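Local coordinates for protein putative acetyltransferase (Nocardia farcinica, PDB 3D9W) that probably transfers the acetyl group of acetyl-CoA to the amino group of arylamines, at residues R106-A111 and W187-T192. Residues are numbered along the deposited sequence; the frame is centred on the assembly and turned at random.
Sequences RVTMGA and WVDRYT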
loop_
_atom_site.group_PDB
_atom_site.type_symbol
_atom_site.label_atom_id
_atom_site.label_comp_id
_atom_site.label_asym_id
_atom_site.label_seq_id
_atom_site.Cartn_x
_atom_site.Cartn_y
_atom_site.Cartn_z
ATOM N N ARG A 106 3.979 -8.870 8.165
ATOM C CA ARG A 106 4.994 -9.616 7.432
ATOM C C ARG A 106 4.302 -10.208 6.214
ATOM O O ARG A 106 3.407 -11.043 6.345
ATOM C CB ARG A 106 5.552 -10.767 8.270
ATOM C CG ARG A 106 6.114 -10.401 9.612
ATOM C CD ARG A 106 6.553 -11.668 10.318
ATOM N NE ARG A 106 6.896 -11.471 11.725
ATOM C CZ ARG A 106 7.984 -10.846 12.156
ATOM N NH1 ARG A 106 8.855 -10.339 11.296
ATOM N NH2 ARG A 106 8.210 -10.750 13.454
ATOM N N VAL A 107 4.697 -9.773 5.029
ATOM C CA VAL A 107 4.092 -10.323 3.841
ATOM C C VAL A 107 4.616 -11.740 3.688
ATOM O O VAL A 107 5.767 -12.030 3.992
ATOM C CB VAL A 107 4.446 -9.523 2.601
ATOM C CG1 VAL A 107 3.706 -10.091 1.408
ATOM C CG2 VAL A 107 4.085 -8.067 2.808
ATOM N N THR A 108 3.752 -12.628 3.233
ATOM C CA THR A 108 4.118 -14.016 3.057
ATOM C C THR A 108 3.765 -14.449 1.648
ATOM O O THR A 108 4.555 -15.103 0.976
ATOM C CB THR A 108 3.375 -14.904 4.081
ATOM O OG1 THR A 108 1.996 -14.532 4.120
ATOM C CG2 THR A 108 3.955 -14.726 5.458
ATOM N N MET A 109 2.572 -14.073 1.202
ATOM C CA MET A 109 2.114 -14.425 -0.137
ATOM C C MET A 109 2.339 -15.893 -0.447
ATOM O O MET A 109 2.918 -16.231 -1.472
ATOM C CB MET A 109 2.834 -13.579 -1.189
ATOM C CG MET A 109 2.355 -12.152 -1.227
ATOM S SD MET A 109 0.571 -12.107 -1.396
ATOM C CE MET A 109 0.360 -13.054 -2.971
ATOM N N GLY A 110 1.892 -16.764 0.446
ATOM C CA GLY A 110 2.051 -18.185 0.213
ATOM C C GLY A 110 3.432 -18.727 0.520
ATOM O O GLY A 110 3.604 -19.932 0.712
ATOM N N ALA A 111 4.431 -17.858 0.555
ATOM C CA ALA A 111 5.778 -18.320 0.860
ATOM C C ALA A 111 5.826 -18.940 2.270
ATOM O O ALA A 111 4.788 -19.242 2.874
ATOM C CB ALA A 111 6.767 -17.159 0.750
ATOM N N TRP A 187 -6.795 -19.344 -3.240
ATOM C CA TRP A 187 -6.657 -18.677 -1.961
ATOM C C TRP A 187 -5.200 -18.634 -1.545
ATOM O O TRP A 187 -4.374 -19.420 -2.004
ATOM C CB TRP A 187 -7.467 -19.384 -0.887
ATOM C CG TRP A 187 -8.885 -18.988 -0.908
ATOM C CD1 TRP A 187 -9.911 -19.634 -1.530
ATOM C CD2 TRP A 187 -9.442 -17.806 -0.324
ATOM N NE1 TRP A 187 -11.080 -18.923 -1.372
ATOM C CE2 TRP A 187 -10.821 -17.798 -0.635
ATOM C CE3 TRP A 187 -8.910 -16.751 0.433
ATOM C CZ2 TRP A 187 -11.677 -16.779 -0.218
ATOM C CZ3 TRP A 187 -9.760 -15.734 0.850
ATOM C CH2 TRP A 187 -11.134 -15.757 0.521
ATOM N N VAL A 188 -4.877 -17.703 -0.667
ATOM C CA VAL A 188 -3.517 -17.593 -0.208
ATOM C C VAL A 188 -3.439 -16.583 0.923
ATOM O O VAL A 188 -4.298 -15.703 1.064
ATOM C CB VAL A 188 -2.572 -17.175 -1.365
ATOM C CG1 VAL A 188 -2.839 -15.740 -1.769
ATOM C CG2 VAL A 188 -1.130 -17.349 -0.950
ATOM N N ASP A 189 -2.409 -16.743 1.745
ATOM C CA ASP A 189 -2.167 -15.853 2.855
ATOM C C ASP A 189 -1.365 -14.667 2.317
ATOM O O ASP A 189 -0.252 -14.821 1.811
ATOM C CB ASP A 189 -1.393 -16.598 3.940
ATOM C CG ASP A 189 -0.152 -17.297 3.398
ATOM O OD1 ASP A 189 0.875 -16.618 3.173
ATOM O OD2 ASP A 189 -0.202 -18.529 3.185
ATOM N N ARG A 190 -1.953 -13.482 2.387
ATOM C CA ARG A 190 -1.261 -12.306 1.911
ATOM C C ARG A 190 -0.148 -12.018 2.909
ATOM O O ARG A 190 1.031 -12.144 2.584
ATOM C CB ARG A 190 -2.219 -11.108 1.809
ATOM C CG ARG A 190 -1.545 -9.830 1.309
ATOM C CD ARG A 190 -2.440 -8.594 1.352
ATOM N NE ARG A 190 -3.381 -8.544 0.237
ATOM C CZ ARG A 190 -4.013 -7.443 -0.160
ATOM N NH1 ARG A 190 -3.804 -6.291 0.471
ATOM N NH2 ARG A 190 -4.853 -7.489 -1.190
ATOM N N TYR A 191 -0.521 -11.667 4.133
ATOM C CA TYR A 191 0.456 -11.349 5.156
ATOM C C TYR A 191 -0.034 -11.662 6.555
ATOM O O TYR A 191 -1.151 -12.116 6.745
ATOM C CB TYR A 191 0.806 -9.861 5.077
ATOM C CG TYR A 191 -0.389 -8.916 5.153
ATOM C CD1 TYR A 191 -1.256 -8.924 6.250
ATOM C CD2 TYR A 191 -0.649 -8.009 4.123
ATOM C CE1 TYR A 191 -2.347 -8.056 6.312
ATOM C CE2 TYR A 191 -1.735 -7.142 4.180
ATOM C CZ TYR A 191 -2.578 -7.170 5.270
ATOM O OH TYR A 191 -3.654 -6.318 5.306
ATOM N N THR A 192 0.815 -11.410 7.537
ATOM C CA THR A 192 0.444 -11.616 8.926
ATOM C C THR A 192 0.844 -10.354 9.691
ATOM O O THR A 192 1.756 -9.644 9.279
ATOM C CB THR A 192 1.192 -12.799 9.554
ATOM O OG1 THR A 192 2.585 -12.471 9.686
ATOM C CG2 THR A 192 1.032 -14.042 8.705
#
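Arg-106 and Thr-192 form an antiparallel, hydrogen-bonded pair at the end of strand 99-107, where it borders strand 188-193; these are the two middle strands of the eight-stranded antiparallel sheet. Both backbone bonds of the pair are made: Arg-106 N to Thr-192 O (2.6 Å) and Thr-192 N to Arg-106 O (2.9 Å). On that face Arg-106 CB lies 3.7 Å from Thr-192 OG1, while the extended arginine chain runs outward until its NH1 reaches the carbonyl of Arg-115. Val-107 and Tyr-191 follow as a non-hydrogen-bonded pair on the other face; the tyrosine hydroxyl is bonded to Tyr-147.

Beyond Val-107 the ladder gives way to a type I' turn, Thr-108 to Ala-111, closed by Ala-111 N to Thr-108 O. Its docking on strand 188-193 rests largely on two shared acceptors. Arg-190 O receives Thr-108 N, nearly straight at 169°, and also Met-109 N. Asp-189 OD1 is gripped by Thr-108 OG1 (2.6 Å), on the anti side of the carboxylate, and by Gly-110 N (2.9 Å), which comes from above its plane, 49° out. Gly-110 N also makes a longer, more bent bond to Asp-189 O (3.2 Å). The two donors to OD1 should limit rotation of the carboxylate. The aspartate's chi1 of 51° places CG between the backbone N and the carbonyl carbon, and from there OD1 meets both turn donors.

The apolar border is thin: Met-109 CE is 4.3 Å from Val-188 CG1, and Met-109 SD passes 3.8 Å from Arg-190 CA. Val-188 CG2 lies against the backbone of Gly-110. The CB of Arg-190 points away from the turn; its NE is hydrogen-bonded to Gln-181, and NH1 forms a salt bridge with Asp-136.

The arrangement is an antiparallel strand pair followed by a type I' turn, hydrogen-bonded to the aspartate of the neighbouring strand, in the beta domain that arylamine N-acetyltransferases share.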